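Local structure of protein-glutaminase (Chryseobacterium proteolyticum, 2ZK9) at residues L14-I18 / I52-Y58; S30-T34 / N160-T164; R36-D40 / S173-P178; Y43-H47 / G139-Y143. The protein deamidates glutamine side chains of proteins, hydrolysing their amide groups to leave glutamate and release ammonia. One frame throughout, in Å; residues are numbered along the deposited sequence. Where two conformers were deposited one is given.

Contact 1 of 4, residues L14-I18 / I52-Y58; sequences LFNQI and ILMNNGY
Q17 and N56 meet amide to amide, approaching from opposite directions between helices 8-19 and 42-55. N56 ND2 donates to Q17 OE1 at 2.8 Å, and Q17 NE2 returns a longer bond of 3.1 Å to N56 OD1. The two amide planes are turned 48° apart, so the pair is twisted, although each acceptor stays near the plane of the amide that donates to it. The second N-H of N56 ND2 runs almost straight (172°) to the carbonyl I52 O in the last turn of its own helix, which employs both protons in this conformer and is consistent with this flip of the amide. Q17 NE2 also bonds S13 OG. N56 stands at the end of helix 42-55, which a Schellman motif closes: G57, with positive phi, donates to M54 O, and Y58 N reaches back to L53 O. Beside this polar pair the contacts are apolar. L14 splits its methyls, CD2 lying 3.4 Å from N56 CG and CD1 3.9 Å from Y58 CD1. One turn on, I18 CD1 meets L53 CD1 at 3.8 Å while I18 CG1 packs on I52 CG2. I18 and L53 also both touch I86 of strand 82-91, where the two helices meet the central sheet.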
loop_
_atom_site.group_PDB
_atom_site.type_symbol
_atom_site.label_atom_id
_atom_site.label_comp_id
_atom_site.label_asym_id
_atom_site.label_seq_id
_atom_site.Cartn_x
_atom_site.Cartn_y
_atom_site.Cartn_z
ATOM N N LEU A 14 -14.537 -2.281 -2.749
ATOM C CA LEU A 14 -13.452 -1.341 -2.486
ATOM C C LEU A 14 -12.139 -1.851 -3.121
ATOM O O LEU A 14 -11.380 -1.042 -3.702
ATOM C CB LEU A 14 -13.309 -1.126 -0.997
ATOM C CG LEU A 14 -14.432 -0.426 -0.284
ATOM C CD1 LEU A 14 -14.282 -0.615 1.218
ATOM C CD2 LEU A 14 -14.386 1.065 -0.658
ATOM N N PHE A 15 -11.850 -3.141 -3.036
ATOM C CA PHE A 15 -10.675 -3.693 -3.707
ATOM C C PHE A 15 -10.725 -3.379 -5.209
ATOM O O PHE A 15 -9.725 -2.936 -5.794
ATOM C CB PHE A 15 -10.573 -5.200 -3.442
ATOM C CG PHE A 15 -9.338 -5.751 -4.112
ATOM C CD1 PHE A 15 -9.365 -6.290 -5.394
ATOM C CD2 PHE A 15 -8.148 -5.706 -3.464
ATOM C CE1 PHE A 15 -8.204 -6.724 -5.979
ATOM C CE2 PHE A 15 -6.981 -6.127 -4.053
ATOM C CZ PHE A 15 -7.008 -6.594 -5.321
ATOM N N ASN A 16 -11.875 -3.641 -5.828
ATOM C CA ASN A 16 -11.994 -3.361 -7.249
ATOM C C ASN A 16 -11.808 -1.892 -7.572
ATOM O O ASN A 16 -11.177 -1.524 -8.589
ATOM C CB ASN A 16 -13.359 -3.898 -7.749
ATOM C CG ASN A 16 -13.418 -5.398 -7.771
ATOM O OD1 ASN A 16 -12.427 -6.128 -7.831
ATOM N ND2 ASN A 16 -14.687 -5.846 -7.695
ATOM N N GLN A 17 -12.370 -1.018 -6.740
ATOM C CA GLN A 17 -12.195 0.417 -6.943
ATOM C C GLN A 17 -10.725 0.797 -6.910
ATOM O O GLN A 17 -10.265 1.617 -7.724
ATOM C CB GLN A 17 -12.956 1.233 -5.905
ATOM C CG GLN A 17 -14.478 1.035 -5.998
ATOM C CD GLN A 17 -15.098 1.808 -4.894
ATOM O OE1 GLN A 17 -14.761 2.990 -4.781
ATOM N NE2 GLN A 17 -15.930 1.169 -4.080
ATOM N N ILE A 18 -9.996 0.235 -5.977
ATOM C CA ILE A 18 -8.529 0.488 -5.891
ATOM C C ILE A 18 -7.841 -0.051 -7.106
ATOM O O ILE A 18 -7.023 0.653 -7.722
ATOM C CB ILE A 18 -8.014 -0.137 -4.571
ATOM C CG1 ILE A 18 -8.468 0.709 -3.360
ATOM C CG2 ILE A 18 -6.505 -0.214 -4.629
ATOM C CD1 ILE A 18 -8.291 0.016 -2.048
ATOM N N ILE A 52 -9.339 6.425 -1.466
ATOM C CA ILE A 52 -10.446 5.734 -2.108
ATOM C C ILE A 52 -11.420 5.178 -1.047
ATOM O O ILE A 52 -12.631 5.318 -1.169
ATOM C CB ILE A 52 -9.951 4.644 -3.064
ATOM C CG1 ILE A 52 -9.185 5.321 -4.219
ATOM C CG2 ILE A 52 -11.091 3.776 -3.521
ATOM C CD1 ILE A 52 -8.396 4.402 -5.081
ATOM N N LEU A 53 -10.896 4.587 0.013
ATOM C CA LEU A 53 -11.783 4.144 1.090
ATOM C C LEU A 53 -12.555 5.337 1.679
ATOM O O LEU A 53 -13.770 5.237 1.883
ATOM C CB LEU A 53 -11.023 3.428 2.231
ATOM C CG LEU A 53 -11.066 1.861 2.124
ATOM C CD1 LEU A 53 -10.390 1.378 0.873
ATOM C CD2 LEU A 53 -10.422 1.266 3.348
ATOM N N MET A 54 -11.892 6.461 1.915
ATOM C CA MET A 54 -12.549 7.593 2.484
ATOM C C MET A 54 -13.607 8.175 1.553
ATOM O O MET A 54 -14.648 8.628 2.019
ATOM C CB MET A 54 -11.527 8.651 2.939
ATOM C CG MET A 54 -10.695 8.222 4.110
ATOM S SD MET A 54 -9.519 9.414 4.698
ATOM C CE MET A 54 -10.541 10.735 5.297
ATOM N N ASN A 55 -13.363 8.158 0.267
ATOM C CA ASN A 55 -14.369 8.595 -0.695
ATOM C C ASN A 55 -15.657 7.829 -0.463
ATOM O O ASN A 55 -16.725 8.376 -0.674
ATOM C CB ASN A 55 -13.806 8.444 -2.096
ATOM C CG ASN A 55 -12.754 9.499 -2.528
ATOM O OD1 ASN A 55 -12.659 10.600 -1.931
ATOM N ND2 ASN A 55 -12.048 9.110 -3.568
ATOM N N ASN A 56 -15.541 6.581 -0.067
ATOM C CA ASN A 56 -16.626 5.653 0.186
ATOM C C ASN A 56 -17.173 5.712 1.603
ATOM O O ASN A 56 -18.077 4.954 1.930
ATOM C CB ASN A 56 -16.186 4.194 -0.069
ATOM C CG ASN A 56 -16.178 3.774 -1.507
ATOM O OD1 ASN A 56 -17.118 3.238 -2.120
ATOM N ND2 ASN A 56 -15.103 4.072 -2.221
ATOM N N GLY A 57 -16.643 6.569 2.456
ATOM C CA GLY A 57 -17.078 6.700 3.847
ATOM C C GLY A 57 -16.367 5.758 4.808
ATOM O O GLY A 57 -16.918 5.558 5.898
ATOM N N TYR A 58 -15.205 5.213 4.467
ATOM C CA TYR A 58 -14.461 4.320 5.336
ATOM C C TYR A 58 -13.075 4.837 5.612
ATOM O O TYR A 58 -12.431 5.484 4.781
ATOM C CB TYR A 58 -14.359 2.899 4.718
ATOM C CG TYR A 58 -15.737 2.351 4.439
ATOM C CD1 TYR A 58 -16.227 2.198 3.163
ATOM C CD2 TYR A 58 -16.543 1.994 5.503
ATOM C CE1 TYR A 58 -17.473 1.714 2.921
ATOM C CE2 TYR A 58 -17.837 1.553 5.284
ATOM C CZ TYR A 58 -18.289 1.419 3.967
ATOM O OH TYR A 58 -19.548 0.944 3.730
#

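Contact 2 of 4, residues S30-T34 / N160-T164; sequences SPCIT and NCVLT
L163 points from helix 157-165 into the bend of the loop 30-34, with P31, C32 and T34 around it. The loop is an irregular link between helices 8-19 and 42-55, bent by a cis peptide bond before P31 and tied by the disulfide C32-C23; C161, whose side chain points away from the loop, is joined to C183. The L163 side chain begins with CB, set 3.9 Å from P31 CB and at similar range from C32 O. With CG anti to the carbonyl carbon (chi1 -66°), the branch runs toward T34. CD1 lies near both C32 O and P31 CG, whereas CD2 rests 3.4 Å from T34 OG1. K48 of helix 42-55 also touches this leucine. An alanine here would probably leave a gap between P31 and T34 and strip T34 OG1 of its methyl neighbour. The proline ring touches both ends of the helical turn. Its CG comes within 3.3 Å of N160 OD1, crossing that side chain at about a right angle; the same oxygen is hydrogen-bonded to K48 NZ. P31 CB sits 3.5 Å from T164 OG1. Elsewhere T34 CG2 approaches L163 O. That carbonyl is also used by a bridging water, which donates to L163 O and to C32 O, each at 2.8 Å.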
loop_
_atom_site.group_PDB
_atom_site.type_symbol
_atom_site.label_atom_id
_atom_site.label_comp_id
_atom_site.label_asym_id
_atom_site.label_seq_id
_atom_site.Cartn_x
_atom_site.Cartn_y
_atom_site.Cartn_z
ATOM N N SER A 30 -6.334 10.419 -12.898
ATOM C CA SER A 30 -5.090 11.059 -12.532
ATOM C C SER A 30 -4.984 11.355 -11.054
ATOM O O SER A 30 -5.935 11.903 -10.501
ATOM C CB SER A 30 -4.993 12.397 -13.285
ATOM O OG SER A 30 -4.761 12.096 -14.675
ATOM N N PRO A 31 -3.829 11.108 -10.440
ATOM C CA PRO A 31 -2.735 10.242 -10.844
ATOM C C PRO A 31 -3.128 8.789 -10.568
ATOM O O PRO A 31 -3.742 8.474 -9.555
ATOM C CB PRO A 31 -1.601 10.698 -9.931
ATOM C CG PRO A 31 -2.253 11.074 -8.675
ATOM C CD PRO A 31 -3.648 11.627 -9.069
ATOM N N CYS A 32 -2.696 7.934 -11.458
ATOM C CA CYS A 32 -2.905 6.511 -11.261
ATOM C C CYS A 32 -1.967 6.037 -10.140
ATOM O O CYS A 32 -0.948 6.623 -9.839
ATOM C CB CYS A 32 -2.697 5.771 -12.578
ATOM S SG CYS A 32 -1.112 5.945 -13.331
ATOM N N ILE A 33 -2.363 4.907 -9.499
ATOM C CA ILE A 33 -1.585 4.349 -8.417
ATOM C C ILE A 33 -0.532 3.392 -9.012
ATOM O O ILE A 33 -0.862 2.458 -9.749
ATOM C CB ILE A 33 -2.447 3.635 -7.381
ATOM C CG1 ILE A 33 -3.589 4.498 -6.899
ATOM C CG2 ILE A 33 -1.558 3.184 -6.250
ATOM C CD1 ILE A 33 -4.552 3.815 -5.950
ATOM N N THR A 34 0.728 3.654 -8.693
ATOM C CA THR A 34 1.897 3.091 -9.339
ATOM C C THR A 34 2.264 1.705 -8.804
ATOM O O THR A 34 3.424 1.411 -8.516
ATOM C CB THR A 34 3.027 4.106 -9.176
ATOM O OG1 THR A 34 3.161 4.438 -7.798
ATOM C CG2 THR A 34 2.772 5.386 -9.981
ATOM N N ASN A 160 -0.003 12.716 -4.123
ATOM C CA ASN A 160 -0.322 12.908 -5.542
ATOM C C ASN A 160 0.919 13.310 -6.314
ATOM O O ASN A 160 1.082 12.920 -7.469
ATOM C CB ASN A 160 -1.467 13.905 -5.690
ATOM C CG ASN A 160 -2.775 13.335 -5.263
ATOM O OD1 ASN A 160 -3.128 12.202 -5.661
ATOM N ND2 ASN A 160 -3.577 14.110 -4.554
ATOM N N CYS A 161 1.800 14.104 -5.698
ATOM C CA CYS A 161 3.034 14.532 -6.364
ATOM C C CYS A 161 3.937 13.357 -6.641
ATOM O O CYS A 161 4.499 13.210 -7.753
ATOM C CB CYS A 161 3.785 15.544 -5.472
ATOM S SG CYS A 161 5.044 16.504 -6.348
ATOM N N VAL A 162 4.089 12.453 -5.655
ATOM C CA VAL A 162 4.961 11.282 -5.818
ATOM C C VAL A 162 4.364 10.356 -6.862
ATOM O O VAL A 162 5.083 9.856 -7.731
ATOM C CB VAL A 162 5.192 10.613 -4.468
ATOM C CG1 VAL A 162 5.824 9.252 -4.639
ATOM C CG2 VAL A 162 6.012 11.517 -3.568
ATOM N N LEU A 163 3.071 10.079 -6.775
ATOM C CA LEU A 163 2.455 9.216 -7.787
ATOM C C LEU A 163 2.664 9.776 -9.198
ATOM O O LEU A 163 2.963 9.018 -10.125
ATOM C CB LEU A 163 0.981 9.002 -7.515
ATOM C CG LEU A 163 0.630 8.218 -6.234
ATOM C CD1 LEU A 163 -0.874 8.211 -6.056
ATOM C CD2 LEU A 163 1.208 6.817 -6.283
ATOM N N THR A 164 2.525 11.082 -9.379
ATOM C CA THR A 164 2.742 11.668 -10.676
ATOM C C THR A 164 4.180 11.500 -11.122
ATOM O O THR A 164 4.441 11.130 -12.283
ATOM C CB THR A 164 2.300 13.134 -10.682
ATOM O OG1 THR A 164 0.887 13.154 -10.471
ATOM C CG2 THR A 164 2.602 13.802 -11.988
HETATM O O HOH W 1 0.664 8.185 -11.434
#

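Contact 3 of 4, residues R36-D40 / S173-P178; sequences RYPVD and SPSPAP
Two irregular loops pack at the surface here, Y37, V39 and D40 of the link before helix 42-55 meeting the proline-rich 173-178 of the C-terminal region. Cis peptide bonds precede both P174 and P176, folding the second loop into a tight curve whose inner side receives the tyrosine. Y37 has its ring carbon CG anti to the backbone N (chi1 -175°), which carries the ring to the 173-178 loop, where Y37 OH donates to P174 O at 2.7 Å. The bond meets the carbonyl at a C=O...donor angle of 146°, with the hydroxyl tilted 21° from the carbonyl plane. S173 O, P174 O and A177 CB all lie around the ring edge, near its plane. The hydroxyl is closely packed as well, with A177 CB 3.2 Å from Y37 OH. The same ring also stands edge-to-face with F166. Beside it V39 turns CG1 to P174 O at 3.6 Å, and the same methyl reaches S175 OG and the A177 backbone. D40 adds an apolar touch, its CB 3.9 Å from A177 CB. A bound sodium ion lies about 4 Å from the D40 side chain (nearest atoms), which places this end of the contact beside the ion site. A water joins the loops, donating to D40 OD1 and accepting from A177 N, each at 2.9 Å.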
loop_
_atom_site.group_PDB
_atom_site.type_symbol
_atom_site.label_atom_id
_atom_site.label_comp_id
_atom_site.label_asym_id
_atom_site.label_seq_id
_atom_site.Cartn_x
_atom_site.Cartn_y
_atom_site.Cartn_z
ATOM N N ARG A 36 2.574 -1.057 -10.256
ATOM C CA ARG A 36 3.530 -1.762 -11.113
ATOM C C ARG A 36 4.970 -1.334 -10.909
ATOM O O ARG A 36 5.837 -1.956 -11.540
ATOM C CB ARG A 36 3.133 -1.538 -12.574
ATOM C CG ARG A 36 3.197 -0.102 -13.051
ATOM C CD ARG A 36 2.729 0.067 -14.452
ATOM N NE ARG A 36 2.856 1.447 -14.885
ATOM C CZ ARG A 36 2.579 1.910 -16.078
ATOM N NH1 ARG A 36 2.116 1.070 -16.995
ATOM N NH2 ARG A 36 2.720 3.189 -16.336
ATOM N N TYR A 37 5.224 -0.311 -10.114
ATOM C CA TYR A 37 6.556 0.183 -9.819
ATOM C C TYR A 37 6.834 0.031 -8.344
ATOM O O TYR A 37 6.653 0.951 -7.562
ATOM C CB TYR A 37 6.678 1.656 -10.233
ATOM C CG TYR A 37 8.081 2.207 -10.063
ATOM C CD1 TYR A 37 9.154 1.654 -10.700
ATOM C CD2 TYR A 37 8.286 3.329 -9.255
ATOM C CE1 TYR A 37 10.437 2.197 -10.536
ATOM C CE2 TYR A 37 9.552 3.841 -9.110
ATOM C CZ TYR A 37 10.632 3.306 -9.726
ATOM O OH TYR A 37 11.871 3.886 -9.560
ATOM N N PRO A 38 7.292 -1.159 -7.927
ATOM C CA PRO A 38 7.480 -1.414 -6.502
ATOM C C PRO A 38 8.761 -0.888 -5.911
ATOM O O PRO A 38 8.974 -1.083 -4.705
ATOM C CB PRO A 38 7.393 -2.946 -6.387
ATOM C CG PRO A 38 7.972 -3.365 -7.694
ATOM C CD PRO A 38 7.372 -2.402 -8.716
ATOM N N VAL A 39 9.622 -0.244 -6.674
ATOM C CA VAL A 39 10.890 0.224 -6.153
ATOM C C VAL A 39 10.703 1.157 -4.961
ATOM O O VAL A 39 11.461 1.056 -3.999
ATOM C CB VAL A 39 11.690 0.916 -7.270
ATOM C CG1 VAL A 39 12.967 1.571 -6.751
ATOM C CG2 VAL A 39 12.052 -0.052 -8.399
ATOM N N ASP A 40 9.742 2.081 -5.043
ATOM C CA ASP A 40 9.566 3.035 -3.981
ATOM C C ASP A 40 8.160 3.607 -4.131
ATOM O O ASP A 40 7.429 3.231 -5.019
ATOM C CB ASP A 40 10.659 4.090 -4.020
ATOM C CG ASP A 40 11.093 4.691 -2.707
ATOM O OD1 ASP A 40 12.280 5.032 -2.580
ATOM O OD2 ASP A 40 10.240 4.872 -1.794
ATOM N N SER A 173 13.353 -1.131 -12.105
ATOM C CA SER A 173 14.251 -0.092 -12.563
ATOM C C SER A 173 13.416 1.096 -12.982
ATOM O O SER A 173 12.325 0.907 -13.509
ATOM C CB SER A 173 15.102 -0.609 -13.722
ATOM O OG SER A 173 15.922 -1.717 -13.354
ATOM N N PRO A 174 13.871 2.323 -12.807
ATOM C CA PRO A 174 15.143 2.662 -12.169
ATOM C C PRO A 174 15.143 2.420 -10.665
ATOM O O PRO A 174 14.131 2.512 -10.001
ATOM C CB PRO A 174 15.286 4.159 -12.478
ATOM C CG PRO A 174 13.885 4.644 -12.560
ATOM C CD PRO A 174 13.149 3.516 -13.236
ATOM N N SER A 175 16.344 2.094 -10.150
ATOM C CA SER A 175 16.547 1.890 -8.730
ATOM C C SER A 175 17.915 2.491 -8.394
ATOM O O SER A 175 18.897 2.048 -9.005
ATOM C CB SER A 175 16.442 0.455 -8.265
ATOM O OG SER A 175 16.694 0.373 -6.881
ATOM N N PRO A 176 18.017 3.473 -7.497
ATOM C CA PRO A 176 16.970 4.152 -6.770
ATOM C C PRO A 176 15.926 4.847 -7.664
ATOM O O PRO A 176 16.201 5.158 -8.841
ATOM C CB PRO A 176 17.712 5.239 -5.975
ATOM C CG PRO A 176 19.148 4.860 -5.910
ATOM C CD PRO A 176 19.399 3.910 -7.068
ATOM N N ALA A 177 14.753 5.085 -7.133
ATOM C CA ALA A 177 13.742 5.827 -7.859
ATOM C C ALA A 177 14.186 7.242 -8.067
ATOM O O ALA A 177 15.063 7.763 -7.326
ATOM C CB ALA A 177 12.479 5.789 -6.997
ATOM N N PRO A 178 13.565 7.937 -8.993
ATOM C CA PRO A 178 13.920 9.358 -9.186
ATOM C C PRO A 178 13.620 10.185 -7.969
ATOM O O PRO A 178 12.778 9.854 -7.129
ATOM C CB PRO A 178 13.078 9.773 -10.347
ATOM C CG PRO A 178 12.204 8.672 -10.734
ATOM C CD PRO A 178 12.608 7.489 -9.957
HETATM O O HOH W 2 14.407 4.323 -4.392
#

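Contact 4 of 4, residues Y43-H47 / G139-Y143; sequences YARAH and GNVYY
Y43, early in helix 42-55, meets the phenol end of Y142. Its CG is tucked between the backbone N and the carbonyl carbon (chi1 51°), which brings one ring edge round to the Y142 ring: Y43 CD2 lies 3.2 Å from Y142 OH. The pair is an offset edge-to-face stack, with Y43 giving the edge and the planes 82° apart. Y142 OH is bonded to N158 OD1 of helix 157-165, which holds the phenol in place. The carbonyl of Y43 takes part too, through a water that donates to Y43 O and to Y142 O. A44 adds a methyl, CB, 3.9 Å from Y142 OH. One turn after Y43 comes H47, completing an aromatic cluster that joins the buried side of the helix to strand 141-144, where Y142 and Y143 form a classic beta bulge opposite L151. Here the roles change: Y142 presents its edge, and Y142 CD2 stands over one face of the imidazole, 3.6 Å from H47 CG, with the planes at 62°. At the imidazole rim, H47 CE1 points among backbone carbonyls, with N140 O 3.5 Å away and G139 O close to the ring plane. K62 NZ bonds H47 ND1 as well as G139 O and V141 O. With an alanine in place of this histidine, the edge of Y142 would probably lose the face it rests on and K62 one of its partners. H47 NE2 lies 2.9 Å from a water O that also donates to N140 O, and has a weak bond to D153 O.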
loop_
_atom_site.group_PDB
_atom_site.type_symbol
_atom_site.label_atom_id
_atom_site.label_comp_id
_atom_site.label_asym_id
_atom_site.label_seq_id
_atom_site.Cartn_x
_atom_site.Cartn_y
_atom_site.Cartn_z
ATOM N N TYR A 43 4.446 4.450 0.475
ATOM C CA TYR A 43 3.724 5.361 1.367
ATOM C C TYR A 43 2.655 6.088 0.603
ATOM O O TYR A 43 1.540 6.298 1.104
ATOM C CB TYR A 43 4.763 6.268 2.059
ATOM C CG TYR A 43 5.712 6.935 1.114
ATOM C CD1 TYR A 43 6.924 6.400 0.727
ATOM C CD2 TYR A 43 5.361 8.155 0.536
ATOM C CE1 TYR A 43 7.780 7.040 -0.168
ATOM C CE2 TYR A 43 6.173 8.807 -0.324
ATOM C CZ TYR A 43 7.394 8.256 -0.687
ATOM O OH TYR A 43 8.191 8.940 -1.580
ATOM N N ALA A 44 2.979 6.559 -0.608
ATOM C CA ALA A 44 2.017 7.289 -1.439
ATOM C C ALA A 44 0.942 6.353 -1.941
ATOM O O ALA A 44 -0.246 6.694 -1.958
ATOM C CB ALA A 44 2.764 7.971 -2.568
ATOM N N ARG A 45 1.326 5.140 -2.379
ATOM C CA ARG A 45 0.296 4.198 -2.832
ATOM C C ARG A 45 -0.705 3.912 -1.724
ATOM O O ARG A 45 -1.901 3.846 -1.953
ATOM C CB ARG A 45 0.912 2.922 -3.376
ATOM C CG ARG A 45 1.880 3.098 -4.539
ATOM C CD ARG A 45 2.162 1.835 -5.278
ATOM N NE ARG A 45 2.684 0.710 -4.467
ATOM C CZ ARG A 45 3.947 0.563 -4.131
ATOM N NH1 ARG A 45 4.894 1.400 -4.486
ATOM N NH2 ARG A 45 4.314 -0.478 -3.365
ATOM N N ALA A 46 -0.196 3.713 -0.500
ATOM C CA ALA A 46 -1.074 3.379 0.626
ATOM C C ALA A 46 -2.001 4.513 0.957
ATOM O O ALA A 46 -3.184 4.323 1.238
ATOM C CB ALA A 46 -0.250 2.949 1.828
ATOM N N HIS A 47 -1.485 5.763 0.940
ATOM C CA HIS A 47 -2.326 6.889 1.287
ATOM C C HIS A 47 -3.390 7.150 0.213
ATOM O O HIS A 47 -4.489 7.594 0.529
ATOM C CB HIS A 47 -1.448 8.125 1.531
ATOM C CG HIS A 47 -1.882 8.938 2.707
ATOM N ND1 HIS A 47 -2.121 8.383 3.881
ATOM C CD2 HIS A 47 -2.038 10.280 2.907
ATOM C CE1 HIS A 47 -2.395 9.277 4.803
ATOM N NE2 HIS A 47 -2.370 10.452 4.208
ATOM N N GLY A 139 -4.875 4.974 9.935
ATOM C CA GLY A 139 -4.718 5.199 8.521
ATOM C C GLY A 139 -4.131 6.524 8.151
ATOM O O GLY A 139 -3.452 6.666 7.121
ATOM N N ASN A 140 -4.393 7.535 8.979
ATOM C CA ASN A 140 -3.932 8.889 8.629
ATOM C C ASN A 140 -2.419 9.029 8.720
ATOM O O ASN A 140 -1.886 10.015 8.211
ATOM C CB ASN A 140 -4.674 9.966 9.388
ATOM C CG ASN A 140 -4.361 10.131 10.822
ATOM O OD1 ASN A 140 -4.619 11.296 11.310
ATOM N ND2 ASN A 140 -3.900 9.169 11.481
ATOM N N VAL A 141 -1.717 8.101 9.341
ATOM C CA VAL A 141 -0.274 8.167 9.369
ATOM C C VAL A 141 0.275 7.869 7.983
ATOM O O VAL A 141 0.021 6.815 7.399
ATOM C CB VAL A 141 0.295 7.168 10.413
ATOM C CG1 VAL A 141 1.795 7.138 10.339
ATOM C CG2 VAL A 141 -0.199 7.553 11.817
ATOM N N TYR A 142 1.072 8.784 7.466
ATOM C CA TYR A 142 1.691 8.625 6.155
ATOM C C TYR A 142 2.945 7.780 6.231
ATOM O O TYR A 142 3.187 6.900 5.383
ATOM C CB TYR A 142 2.024 9.981 5.625
ATOM C CG TYR A 142 2.429 10.110 4.149
ATOM C CD1 TYR A 142 3.535 10.837 3.812
ATOM C CD2 TYR A 142 1.667 9.565 3.126
ATOM C CE1 TYR A 142 3.908 11.013 2.465
ATOM C CE2 TYR A 142 1.978 9.761 1.823
ATOM C CZ TYR A 142 3.097 10.492 1.492
ATOM O OH TYR A 142 3.363 10.673 0.144
ATOM N N TYR A 143 3.770 8.020 7.235
ATOM C CA TYR A 143 4.986 7.245 7.483
ATOM C C TYR A 143 5.195 7.164 9.011
ATOM O O TYR A 143 5.003 8.136 9.719
ATOM C CB TYR A 143 6.212 7.826 6.815
ATOM C CG TYR A 143 7.490 7.117 7.155
ATOM C CD1 TYR A 143 7.733 5.792 6.697
ATOM C CD2 TYR A 143 8.419 7.650 8.029
ATOM C CE1 TYR A 143 8.873 5.102 7.042
ATOM C CE2 TYR A 143 9.567 6.986 8.365
ATOM C CZ TYR A 143 9.794 5.716 7.865
ATOM O OH TYR A 143 10.958 5.085 8.257
HETATM O O HOH W 3 1.192 5.725 3.877
HETATM O O HOH W 4 -2.228 12.150 6.568
#

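Overall arrangement
From the N terminus the chain lays down helix 8-19, the loop with 30-34 and 36-40, and helix 42-55, whose end closes contact 1 against the first helix. The central strands follow, and 139-143 then returns to the start of helix 42-55 in contact 4. Helix 157-165 closes contact 2 on the loop, and the C-terminal loop closes contact 3. Contact 4 is nested within both contacts 2 and 3, which cross each other; contact 1 crosses all three. Helix 42-55 serves contacts 1 and 4. I33 of contact 2 touches I52 of contact 1 and R45 of contact 4, while R45 NH1 also lies beside D40 O of contact 3.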